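Side-chain contacts in phycocyanobilin lyase subunit beta (Nostoc sp. PCC 7120, PDB 5N3U), which associates with the alpha subunit CpcE to form a lyase, probably required for attaching the bilin chromophore to the CpcA subunit of phycocyanin: residues 32-37 / 61-66; 39-44 / 80-85; 137-142 / 168-173. All blocks are in the same frame, centred on the assembly; numbering follows the deposited sequence.

Interaction 1 (32-37 / 61-66); sequences AAIPTL and EVAVPQ
I34 meets A63 and Q66, and P35 meets Q66. At the tip of I34, CD1 rests on the methyl A63 CB at 3.7 Å, a plain apolar contact. Lower down the same side chain, I34 CB lies 3.6 Å from Q66 OE1, and its CG2 branch approaches Q66 CB at 3.9 Å. The amide nitrogen packs against P35: Q66 NE2 comes within 3.4 Å of P35 CG. The amide is thus set across two adjacent residues, oxygen beside I34 and nitrogen beside the proline ring, and no hydrogen bond crosses the contact.

With I34 CG1 beside the backbone N (chi1 -56°) and CG2 anti to it, CG1 carries CD1 to A63 while CG2 faces Q66. The extended chain of Q66 carries its amide over to segment 32-37, where the P35 and Q66 CA atoms are 7.1 Å apart, and chi3 of -61° turns OE1 to I34 and NE2 to P35.

Further out, I34 also packs on L56 and L59 of helix 46-59, while P35 touches Q70. The contact therefore joins helix 34-40 and the 61-66 segment that leads into helix 64-69, with helix 46-59 against the isoleucine, consistent with the stacked helices of a HEAT-type alpha-solenoid.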
ATOM      1  N   ALA B  32      -0.958   4.999  31.842  1.00 40.30           N
ATOM      2  CA  ALA B  32      -1.335   6.229  31.164  1.00 41.15           C
ATOM      3  C   ALA B  32      -0.612   6.496  29.852  1.00 36.60           C
ATOM      4  O   ALA B  32      -1.149   7.193  29.038  1.00 40.73           O
ATOM      5  CB  ALA B  32      -1.174   7.463  32.073  1.00 42.32           C
ATOM      6  N   ALA B  33       0.608   6.015  29.707  1.00 37.56           N
ATOM      7  CA  ALA B  33       1.406   6.237  28.506  1.00 42.96           C
ATOM      8  C   ALA B  33       0.990   5.346  27.277  1.00 39.66           C
ATOM      9  O   ALA B  33       1.559   5.507  26.201  1.00 36.03           O
ATOM     10  CB  ALA B  33       2.864   5.955  28.843  1.00 39.48           C
ATOM     11  N   ILE B  34       0.095   4.360  27.469  1.00 37.86           N
ATOM     12  CA  ILE B  34      -0.230   3.351  26.406  1.00 37.57           C
ATOM     13  C   ILE B  34      -0.540   4.049  25.079  1.00 31.60           C
ATOM     14  O   ILE B  34       0.117   3.772  24.080  1.00 35.10           O
ATOM     15  CB  ILE B  34      -1.460   2.461  26.717  1.00 37.19           C
ATOM     16  CG1 ILE B  34      -1.356   1.710  28.041  1.00 39.80           C
ATOM     17  CG2 ILE B  34      -1.721   1.432  25.640  1.00 31.56           C
ATOM     18  CD1 ILE B  34      -0.351   0.698  28.173  1.00 40.73           C
ATOM     19  N   PRO B  35      -1.494   4.974  25.078  1.00 31.15           N
ATOM     20  CA  PRO B  35      -1.776   5.597  23.765  1.00 37.10           C
ATOM     21  C   PRO B  35      -0.558   6.253  23.084  1.00 38.12           C
ATOM     22  O   PRO B  35      -0.394   6.174  21.872  1.00 30.76           O
ATOM     23  CB  PRO B  35      -2.815   6.650  24.102  1.00 37.59           C
ATOM     24  CG  PRO B  35      -3.358   6.186  25.420  1.00 37.60           C
ATOM     25  CD  PRO B  35      -2.184   5.712  26.149  1.00 34.95           C
ATOM     26  N   THR B  36       0.292   6.900  23.867  1.00 34.21           N
ATOM     27  CA  THR B  36       1.521   7.468  23.315  1.00 33.30           C
ATOM     28  C   THR B  36       2.420   6.410  22.774  1.00 30.87           C
ATOM     29  O   THR B  36       2.994   6.582  21.704  1.00 32.85           O
ATOM     30  CB  THR B  36       2.257   8.364  24.373  1.00 37.41           C
ATOM     31  OG1 THR B  36       1.359   9.401  24.758  1.00 36.09           O
ATOM     32  CG2 THR B  36       3.483   9.044  23.781  1.00 35.27           C
ATOM     33  N   LEU B  37       2.586   5.312  23.484  1.00 27.05           N
ATOM     34  CA  LEU B  37       3.453   4.260  23.002  1.00 26.68           C
ATOM     35  C   LEU B  37       2.923   3.798  21.627  1.00 28.63           C
ATOM     36  O   LEU B  37       3.707   3.609  20.708  1.00 27.40           O
ATOM     37  CB  LEU B  37       3.557   3.067  23.947  1.00 27.11           C
ATOM     38  CG  LEU B  37       4.366   3.406  25.272  1.00 35.67           C
ATOM     39  CD1 LEU B  37       4.135   2.399  26.369  1.00 35.48           C
ATOM     40  CD2 LEU B  37       5.874   3.435  25.002  1.00 31.86           C
ATOM     41  N   GLU B  61      -1.322  -7.754  29.331  1.00 35.09           N
ATOM     42  CA  GLU B  61      -2.815  -7.737  29.193  1.00 39.84           C
ATOM     43  C   GLU B  61      -3.487  -6.408  29.298  1.00 36.23           C
ATOM     44  O   GLU B  61      -4.448  -6.118  28.579  1.00 32.98           O
ATOM     45  CB  GLU B  61      -3.490  -8.611  30.267  1.00 46.65           C
ATOM     46  CG  GLU B  61      -4.001  -9.906  29.733  1.00 56.24           C
ATOM     47  CD  GLU B  61      -2.905 -10.924  29.483  1.00 64.20           C
ATOM     48  OE1 GLU B  61      -1.991 -11.026  30.322  1.00 82.98           O
ATOM     49  OE2 GLU B  61      -2.992 -11.668  28.487  1.00 73.28           O
ATOM     50  N   VAL B  62      -3.039  -5.592  30.244  1.00 30.79           N
ATOM     51  CA  VAL B  62      -3.719  -4.341  30.465  1.00 32.20           C
ATOM     52  C   VAL B  62      -3.734  -3.397  29.188  1.00 28.03           C
ATOM     53  O   VAL B  62      -4.621  -2.543  29.034  1.00 29.39           O
ATOM     54  CB  VAL B  62      -3.100  -3.574  31.685  1.00 36.79           C
ATOM     55  CG1 VAL B  62      -1.651  -3.146  31.417  1.00 39.67           C
ATOM     56  CG2 VAL B  62      -3.957  -2.377  32.057  1.00 38.78           C
ATOM     57  N   ALA B  63      -2.685  -3.487  28.388  1.00 27.70           N
ATOM     58  CA  ALA B  63      -2.612  -2.699  27.128  1.00 26.49           C
ATOM     59  C   ALA B  63      -3.449  -3.279  25.979  1.00 29.10           C
ATOM     60  O   ALA B  63      -3.646  -2.578  24.985  1.00 24.45           O
ATOM     61  CB  ALA B  63      -1.213  -2.574  26.709  1.00 27.34           C
ATOM     62  N   VAL B  64      -3.886  -4.540  26.072  1.00 28.60           N
ATOM     63  CA  VAL B  64      -4.549  -5.184  24.944  1.00 28.17           C
ATOM     64  C   VAL B  64      -5.788  -4.418  24.432  1.00 25.40           C
ATOM     65  O   VAL B  64      -5.857  -4.220  23.257  1.00 26.54           O
ATOM     66  CB  VAL B  64      -4.843  -6.671  25.237  1.00 25.42           C
ATOM     67  CG1 VAL B  64      -5.766  -7.249  24.181  1.00 26.01           C
ATOM     68  CG2 VAL B  64      -3.566  -7.376  25.276  1.00 26.45           C
ATOM     69  N   PRO B  65      -6.714  -3.928  25.289  1.00 25.57           N
ATOM     70  CA  PRO B  65      -7.860  -3.213  24.788  1.00 27.97           C
ATOM     71  C   PRO B  65      -7.536  -1.992  23.925  1.00 30.46           C
ATOM     72  O   PRO B  65      -8.186  -1.747  22.879  1.00 24.79           O
ATOM     73  CB  PRO B  65      -8.576  -2.748  26.088  1.00 31.84           C
ATOM     74  CG  PRO B  65      -8.338  -3.875  26.995  1.00 29.12           C
ATOM     75  CD  PRO B  65      -6.880  -4.235  26.726  1.00 31.29           C
ATOM     76  N   GLN B  66      -6.587  -1.188  24.373  1.00 28.38           N
ATOM     77  CA  GLN B  66      -6.176  -0.034  23.566  1.00 27.16           C
ATOM     78  C   GLN B  66      -5.401  -0.438  22.328  1.00 25.17           C
ATOM     79  O   GLN B  66      -5.608   0.145  21.237  1.00 24.74           O
ATOM     80  CB  GLN B  66      -5.380   0.943  24.430  1.00 29.79           C
ATOM     81  CG  GLN B  66      -6.332   1.820  25.290  1.00 33.24           C
ATOM     82  CD  GLN B  66      -5.577   2.480  26.393  1.00 43.84           C
ATOM     83  OE1 GLN B  66      -5.006   1.792  27.229  1.00 51.63           O
ATOM     84  NE2 GLN B  66      -5.513   3.788  26.386  1.00 46.89           N
TER

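Interaction 2 (39-44 / 80-85); sequences AVFGYN and AYSIRT
F41 lays one ring face on the CB of Y81, and each step of its side chain finds something on helix 76-89. It belongs to the type I turn V40-Y43 that follows helix 34-40, and L56 of helix 46-59 also packs against it. At the root, F41 CB is 3.9 Å from Y81 CB. The ring then covers that same carbon: Y81 CB lies 3.4 Å from the F41 centroid and 12° off the ring normal, a CH-pi contact over the face. CD2 runs beside S82 OG at 3.6 Å, and CE2 comes equally near S82 N, obliquely to the ring. The tip, CZ, ends 3.6 Å from T85 OG1.

The Y81 ring leads away from segment 39-44; its plane makes 26° with that of F41, but the centroids are 5.5 Å apart and the rings barely overlap, so the CB contact counts for more than stacking.

T85 OG1 donates to Y81 O at 2.7 Å, and T85 N reaches this oxygen from the opposite face of its carbonyl plane. OG1 is also bonded to S53 OG of helix 46-59, so it has partners away from F41. The buried contact is mainly van der Waals and CH-pi, with polar atoms beside the ring but no hydrogen bond across.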
ATOM      1  N   ALA B  39       1.119   5.391  19.487  1.00 23.34           N
ATOM      2  CA  ALA B  39       1.292   6.452  18.511  1.00 27.45           C
ATOM      3  C   ALA B  39       2.734   6.481  17.959  1.00 26.84           C
ATOM      4  O   ALA B  39       2.927   6.868  16.847  1.00 30.38           O
ATOM      5  CB  ALA B  39       0.946   7.787  19.116  1.00 31.88           C
ATOM      6  N   VAL B  40       3.716   6.024  18.728  1.00 22.91           N
ATOM      7  CA  VAL B  40       5.084   5.970  18.274  1.00 25.58           C
ATOM      8  C   VAL B  40       5.207   5.115  16.999  1.00 25.96           C
ATOM      9  O   VAL B  40       6.074   5.379  16.192  1.00 27.06           O
ATOM     10  CB  VAL B  40       6.051   5.473  19.353  1.00 26.58           C
ATOM     11  CG1 VAL B  40       7.425   5.161  18.793  1.00 32.75           C
ATOM     12  CG2 VAL B  40       6.142   6.534  20.453  1.00 28.49           C
ATOM     13  N   PHE B  41       4.386   4.080  16.842  1.00 24.17           N
ATOM     14  CA  PHE B  41       4.523   3.206  15.656  1.00 21.49           C
ATOM     15  C   PHE B  41       4.312   3.978  14.345  1.00 22.08           C
ATOM     16  O   PHE B  41       4.795   3.600  13.309  1.00 22.64           O
ATOM     17  CB  PHE B  41       3.495   2.098  15.698  1.00 23.65           C
ATOM     18  CG  PHE B  41       3.518   1.191  16.882  1.00 22.90           C
ATOM     19  CD1 PHE B  41       4.685   0.940  17.640  1.00 25.51           C
ATOM     20  CD2 PHE B  41       2.368   0.511  17.201  1.00 20.48           C
ATOM     21  CE1 PHE B  41       4.661   0.019  18.668  1.00 26.50           C
ATOM     22  CE2 PHE B  41       2.329  -0.393  18.245  1.00 24.21           C
ATOM     23  CZ  PHE B  41       3.474  -0.643  18.999  1.00 24.21           C
ATOM     24  N   GLY B  42       3.640   5.091  14.386  1.00 22.55           N
ATOM     25  CA  GLY B  42       3.408   5.952  13.249  1.00 30.94           C
ATOM     26  C   GLY B  42       4.592   6.794  12.774  1.00 33.99           C
ATOM     27  O   GLY B  42       4.484   7.429  11.752  1.00 39.73           O
ATOM     28  N   TYR B  43       5.687   6.793  13.509  1.00 31.56           N
ATOM     29  CA  TYR B  43       6.885   7.515  13.143  1.00 39.24           C
ATOM     30  C   TYR B  43       7.854   6.448  12.774  1.00 48.42           C
ATOM     31  O   TYR B  43       8.297   5.610  13.647  1.00 50.59           O
ATOM     32  CB  TYR B  43       7.492   8.195  14.346  1.00 38.14           C
ATOM     33  CG  TYR B  43       6.489   9.054  15.018  1.00 50.79           C
ATOM     34  CD1 TYR B  43       5.778  10.074  14.330  1.00 58.56           C
ATOM     35  CD2 TYR B  43       6.217   8.857  16.368  1.00 52.98           C
ATOM     36  CE1 TYR B  43       4.828  10.848  15.016  1.00 59.90           C
ATOM     37  CE2 TYR B  43       5.288   9.625  17.046  1.00 50.33           C
ATOM     38  CZ  TYR B  43       4.600  10.593  16.391  1.00 56.85           C
ATOM     39  OH  TYR B  43       3.697  11.267  17.177  1.00 61.81           O
ATOM     40  N   ASN B  44       8.240   6.474  11.535  1.00 41.34           N
ATOM     41  CA  ASN B  44       8.802   5.258  10.948  1.00 44.45           C
ATOM     42  C   ASN B  44      10.238   5.138  11.269  1.00 46.02           C
ATOM     43  O   ASN B  44      11.132   5.289  10.417  1.00 49.93           O
ATOM     44  CB  ASN B  44       8.656   5.252   9.427  1.00 44.13           C
ATOM     45  CG  ASN B  44       9.343   4.046   8.810  1.00 50.92           C
ATOM     46  OD1 ASN B  44       9.389   2.964   9.425  1.00 52.36           O
ATOM     47  ND2 ASN B  44       9.924   4.225   7.632  1.00 44.33           N
ATOM     48  N   ALA B  80       1.757  -2.961  11.433  1.00 18.49           N
ATOM     49  CA  ALA B  80       2.489  -4.140  11.569  1.00 17.81           C
ATOM     50  C   ALA B  80       3.016  -4.237  13.014  1.00 18.67           C
ATOM     51  O   ALA B  80       3.079  -5.294  13.558  1.00 17.29           O
ATOM     52  CB  ALA B  80       3.659  -4.124  10.621  1.00 22.93           C
ATOM     53  N   TYR B  81       3.413  -3.112  13.588  1.00 21.22           N
ATOM     54  CA  TYR B  81       3.875  -3.051  14.974  1.00 21.01           C
ATOM     55  C   TYR B  81       2.758  -3.326  15.923  1.00 21.05           C
ATOM     56  O   TYR B  81       2.969  -4.054  16.908  1.00 21.08           O
ATOM     57  CB  TYR B  81       4.517  -1.689  15.330  1.00 26.64           C
ATOM     58  CG  TYR B  81       5.897  -1.554  14.764  1.00 28.00           C
ATOM     59  CD1 TYR B  81       6.953  -2.304  15.299  1.00 32.29           C
ATOM     60  CD2 TYR B  81       6.176  -0.661  13.724  1.00 34.88           C
ATOM     61  CE1 TYR B  81       8.252  -2.184  14.789  1.00 34.67           C
ATOM     62  CE2 TYR B  81       7.476  -0.517  13.193  1.00 33.48           C
ATOM     63  CZ  TYR B  81       8.500  -1.312  13.726  1.00 38.08           C
ATOM     64  OH  TYR B  81       9.801  -1.161  13.251  1.00 41.51           O
ATOM     65  N   SER B  82       1.562  -2.808  15.685  1.00 19.48           N
ATOM     66  CA  SER B  82       0.422  -3.146  16.538  1.00 20.15           C
ATOM     67  C   SER B  82       0.190  -4.643  16.556  1.00 19.36           C
ATOM     68  O   SER B  82       0.021  -5.255  17.597  1.00 19.67           O
ATOM     69  CB  SER B  82      -0.843  -2.452  16.127  1.00 20.30           C
ATOM     70  OG  SER B  82      -0.757  -1.079  16.358  1.00 23.05           O
ATOM     71  N   ILE B  83       0.162  -5.226  15.385  1.00 19.71           N
ATOM     72  CA  ILE B  83      -0.103  -6.636  15.252  1.00 20.55           C
ATOM     73  C   ILE B  83       1.008  -7.461  15.895  1.00 23.30           C
ATOM     74  O   ILE B  83       0.755  -8.471  16.521  1.00 22.62           O
ATOM     75  CB  ILE B  83      -0.279  -7.028  13.813  1.00 20.14           C
ATOM     76  CG1 ILE B  83      -1.455  -6.238  13.178  1.00 20.18           C
ATOM     77  CG2 ILE B  83      -0.482  -8.545  13.747  1.00 21.19           C
ATOM     78  CD1 ILE B  83      -2.774  -6.440  13.862  1.00 22.19           C
ATOM     79  N   ARG B  84       2.263  -7.067  15.674  1.00 21.08           N
ATOM     80  CA  ARG B  84       3.371  -7.762  16.286  1.00 23.22           C
ATOM     81  C   ARG B  84       3.315  -7.728  17.854  1.00 22.41           C
ATOM     82  O   ARG B  84       3.639  -8.694  18.533  1.00 24.19           O
ATOM     83  CB  ARG B  84       4.702  -7.239  15.754  1.00 27.77           C
ATOM     84  CG  ARG B  84       5.901  -8.154  16.093  1.00 39.96           C
ATOM     85  CD  ARG B  84       7.180  -7.832  15.300  1.00 45.13           C
ATOM     86  NE  ARG B  84       6.908  -7.488  13.888  1.00 46.54           N
ATOM     87  CZ  ARG B  84       6.920  -6.279  13.329  1.00 41.40           C
ATOM     88  NH1 ARG B  84       7.129  -5.188  14.023  1.00 47.63           N
ATOM     89  NH2 ARG B  84       6.666  -6.155  12.024  1.00 51.54           N
ATOM     90  N   THR B  85       2.929  -6.602  18.383  1.00 20.40           N
ATOM     91  CA  THR B  85       2.833  -6.376  19.768  1.00 21.34           C
ATOM     92  C   THR B  85       1.710  -7.193  20.351  1.00 22.79           C
ATOM     93  O   THR B  85       1.904  -7.910  21.358  1.00 21.03           O
ATOM     94  CB  THR B  85       2.593  -4.922  20.028  1.00 21.09           C
ATOM     95  OG1 THR B  85       3.666  -4.168  19.472  1.00 21.92           O
ATOM     96  CG2 THR B  85       2.528  -4.638  21.473  1.00 24.30           C
TER

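Interaction 3 (137-142 / 168-173); sequences KALETL and PDLQQP
The pyrrolidine ring of P173 is the one ring in this contact, and L139 meets it at a corner: L139 CD2 comes to P173 CG at 3.6 Å, while the other ring atoms stay farther off. The leucine meets the proline nearly perpendicularly, so a single methyl touches a single ring carbon.

The same methyl of L139 has a second partner. L139 CD2 lies 3.8 Å from L170 CD2 and is almost as near to L170 CB, at 3.9 Å, so one carbon rests between a leucine and a proline of the opposite segment. L139 and L170 run antiparallel alongside one another. L139 turns CG anti to its nitrogen (chi1 172°), and chi2 of 61° then sends CD2, rather than CD1, across. No hydrogen bond links the segments: the contact is apolar throughout, and L139 and L170 are both buried.

K137 and E140, about one turn apart on the helix, pair: K137 NZ binds E140 OE1 at 2.7 Å through the syn lone pair of that oxygen. The lysine also makes a salt bridge to D64 of the lyase alpha subunit, so its ammonium is shared between a carboxylate of its own helix and one across the subunit interface, which would probably favour the charged forms.

Behind the contact, L139 also packs on L161 of helix 151-163 and on L164, while A138 and T141 of the same turns lean on helices 95-104 and 108-118. The contact thus joins the middle of helix 130-145 to the start of helix 171-184 and the residue just before it, L170, with helix 151-163 also lying against L139.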
ATOM      1  N   LYS B 137     -10.496 -21.640  15.083  1.00 24.36           N
ATOM      2  CA  LYS B 137     -10.697 -20.573  14.106  1.00 25.75           C
ATOM      3  C   LYS B 137      -9.334 -20.095  13.595  1.00 24.35           C
ATOM      4  O   LYS B 137      -9.180 -19.743  12.454  1.00 24.25           O
ATOM      5  CB  LYS B 137     -11.385 -19.363  14.755  1.00 27.98           C
ATOM      6  CG  LYS B 137     -12.761 -19.559  15.326  1.00 32.15           C
ATOM      7  CD  LYS B 137     -13.771 -20.071  14.323  1.00 37.60           C
ATOM      8  CE  LYS B 137     -14.150 -18.996  13.268  1.00 40.84           C
ATOM      9  NZ  LYS B 137     -14.934 -19.829  12.263  1.00 53.00           N
ATOM     10  N   ALA B 138      -8.331 -20.063  14.477  1.00 23.52           N
ATOM     11  CA  ALA B 138      -6.994 -19.678  14.049  1.00 25.02           C
ATOM     12  C   ALA B 138      -6.463 -20.627  12.998  1.00 27.76           C
ATOM     13  O   ALA B 138      -6.002 -20.208  11.937  1.00 22.31           O
ATOM     14  CB  ALA B 138      -6.080 -19.619  15.237  1.00 24.85           C
ATOM     15  N   LEU B 139      -6.660 -21.916  13.246  1.00 25.28           N
ATOM     16  CA  LEU B 139      -6.285 -22.928  12.312  1.00 26.78           C
ATOM     17  C   LEU B 139      -6.958 -22.719  10.999  1.00 23.90           C
ATOM     18  O   LEU B 139      -6.281 -22.723   9.957  1.00 24.77           O
ATOM     19  CB  LEU B 139      -6.607 -24.344  12.911  1.00 29.56           C
ATOM     20  CG  LEU B 139      -6.437 -25.503  11.942  1.00 30.94           C
ATOM     21  CD1 LEU B 139      -4.998 -25.584  11.477  1.00 32.30           C
ATOM     22  CD2 LEU B 139      -6.901 -26.841  12.569  1.00 34.66           C
ATOM     23  N   GLU B 140      -8.260 -22.483  10.982  1.00 24.85           N
ATOM     24  CA  GLU B 140      -8.974 -22.299   9.693  1.00 26.43           C
ATOM     25  C   GLU B 140      -8.341 -21.176   8.905  1.00 26.81           C
ATOM     26  O   GLU B 140      -8.188 -21.250   7.702  1.00 22.91           O
ATOM     27  CB  GLU B 140     -10.475 -21.996   9.889  1.00 30.66           C
ATOM     28  CG  GLU B 140     -11.282 -23.162  10.451  1.00 38.92           C
ATOM     29  CD  GLU B 140     -12.680 -22.790  11.127  1.00 50.37           C
ATOM     30  OE1 GLU B 140     -13.257 -21.627  11.042  1.00 43.33           O
ATOM     31  OE2 GLU B 140     -13.202 -23.683  11.842  1.00 46.44           O
ATOM     32  N   THR B 141      -7.992 -20.082   9.588  1.00 23.95           N
ATOM     33  CA  THR B 141      -7.410 -18.962   8.869  1.00 21.83           C
ATOM     34  C   THR B 141      -6.049 -19.301   8.367  1.00 20.74           C
ATOM     35  O   THR B 141      -5.700 -18.892   7.258  1.00 21.64           O
ATOM     36  CB  THR B 141      -7.341 -17.713   9.778  1.00 23.47           C
ATOM     37  OG1 THR B 141      -8.680 -17.258   9.892  1.00 24.82           O
ATOM     38  CG2 THR B 141      -6.696 -16.533   9.093  1.00 21.03           C
ATOM     39  N   LEU B 142      -5.253 -19.962   9.192  1.00 22.01           N
ATOM     40  CA  LEU B 142      -3.921 -20.331   8.769  1.00 21.26           C
ATOM     41  C   LEU B 142      -3.921 -21.285   7.595  1.00 22.40           C
ATOM     42  O   LEU B 142      -3.060 -21.193   6.717  1.00 24.14           O
ATOM     43  CB  LEU B 142      -3.136 -20.917   9.896  1.00 21.71           C
ATOM     44  CG  LEU B 142      -2.622 -19.925  10.927  1.00 20.69           C
ATOM     45  CD1 LEU B 142      -2.199 -20.622  12.154  1.00 24.30           C
ATOM     46  CD2 LEU B 142      -1.430 -19.168  10.417  1.00 21.36           C
ATOM     47  N   PRO B 168      -4.420 -31.084  20.713  1.00 57.72           N
ATOM     48  CA  PRO B 168      -4.598 -32.435  20.143  1.00 47.59           C
ATOM     49  C   PRO B 168      -5.607 -32.540  19.030  1.00 46.81           C
ATOM     50  O   PRO B 168      -5.328 -33.147  17.971  1.00 39.40           O
ATOM     51  CB  PRO B 168      -5.071 -33.244  21.335  1.00 51.52           C
ATOM     52  CG  PRO B 168      -4.472 -32.556  22.489  1.00 53.86           C
ATOM     53  CD  PRO B 168      -4.535 -31.103  22.175  1.00 55.07           C
ATOM     54  N   ASP B 169      -6.755 -31.890  19.198  1.00 47.60           N
ATOM     55  CA  ASP B 169      -7.789 -31.919  18.122  1.00 46.30           C
ATOM     56  C   ASP B 169      -7.366 -31.352  16.762  1.00 45.02           C
ATOM     57  O   ASP B 169      -8.000 -31.604  15.785  1.00 42.25           O
ATOM     58  CB  ASP B 169      -9.078 -31.238  18.620  1.00 51.74           C
ATOM     59  CG  ASP B 169      -9.822 -32.076  19.686  1.00 64.01           C
ATOM     60  OD1 ASP B 169      -9.261 -33.082  20.188  1.00 68.05           O
ATOM     61  OD2 ASP B 169     -10.985 -31.739  20.021  1.00 76.25           O
ATOM     62  N   LEU B 170      -6.295 -30.575  16.699  1.00 45.28           N
ATOM     63  CA  LEU B 170      -5.956 -29.849  15.502  1.00 43.79           C
ATOM     64  C   LEU B 170      -4.817 -30.512  14.696  1.00 45.91           C
ATOM     65  O   LEU B 170      -4.463 -30.073  13.605  1.00 41.34           O
ATOM     66  CB  LEU B 170      -5.558 -28.400  15.939  1.00 44.22           C
ATOM     67  CG  LEU B 170      -6.583 -27.589  16.735  1.00 38.25           C
ATOM     68  CD1 LEU B 170      -6.114 -26.134  16.867  1.00 40.29           C
ATOM     69  CD2 LEU B 170      -7.996 -27.583  16.178  1.00 40.78           C
ATOM     70  N   GLN B 171      -4.298 -31.621  15.161  1.00 53.04           N
ATOM     71  CA  GLN B 171      -3.062 -32.123  14.580  1.00 53.16           C
ATOM     72  C   GLN B 171      -3.266 -32.813  13.267  1.00 51.41           C
ATOM     73  O   GLN B 171      -2.409 -32.739  12.406  1.00 63.52           O
ATOM     74  CB  GLN B 171      -2.343 -32.957  15.574  1.00 53.42           C
ATOM     75  CG  GLN B 171      -2.174 -32.177  16.850  1.00 57.60           C
ATOM     76  CD  GLN B 171      -1.268 -32.885  17.828  1.00 70.53           C
ATOM     77  OE1 GLN B 171      -1.069 -34.091  17.731  1.00 72.47           O
ATOM     78  NE2 GLN B 171      -0.722 -32.140  18.785  1.00 76.94           N
ATOM     79  N   GLN B 172      -4.434 -33.371  13.047  1.00 47.73           N
ATOM     80  CA  GLN B 172      -4.655 -34.098  11.851  1.00 52.17           C
ATOM     81  C   GLN B 172      -4.663 -33.146  10.681  1.00 55.06           C
ATOM     82  O   GLN B 172      -3.983 -33.414   9.682  1.00 55.86           O
ATOM     83  CB  GLN B 172      -5.968 -34.936  11.925  1.00 55.21           C
ATOM     84  CG  GLN B 172      -6.270 -35.726  10.648  1.00 55.39           C
ATOM     85  CD  GLN B 172      -7.051 -34.978   9.575  1.00 56.10           C
ATOM     86  OE1 GLN B 172      -6.658 -34.944   8.408  1.00 55.44           O
ATOM     87  NE2 GLN B 172      -8.171 -34.419   9.949  1.00 53.63           N
ATOM     88  N   PRO B 173      -5.466 -32.051  10.773  1.00 46.69           N
ATOM     89  CA  PRO B 173      -5.530 -31.206   9.592  1.00 46.68           C
ATOM     90  C   PRO B 173      -4.197 -30.527   9.294  1.00 33.87           C
ATOM     91  O   PRO B 173      -3.999 -30.198   8.142  1.00 38.25           O
ATOM     92  CB  PRO B 173      -6.636 -30.185   9.939  1.00 50.02           C
ATOM     93  CG  PRO B 173      -6.790 -30.278  11.421  1.00 47.54           C
ATOM     94  CD  PRO B 173      -6.513 -31.691  11.747  1.00 49.05           C
TER

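Interactions 1 and 2 both use helix 34-40, one near its start and the other toward its C-terminal end and the turn beyond, and their centres are 12 Å apart. They reach successive helices, 64-69 and 76-89, and both lie near the N-terminal end of the modelled chain. Interaction 3 lies on the opposite side of the chain's centre, about 31 Å from interaction 1 and 29 Å from interaction 2, centre to centre; its nearest atoms stay about 15 and 11 Å from theirs. The segments of all three also meet CpcE, through P65, R84 and K137 respectively, and 39-44 pairs with a second copy of this protein through G42 and N44.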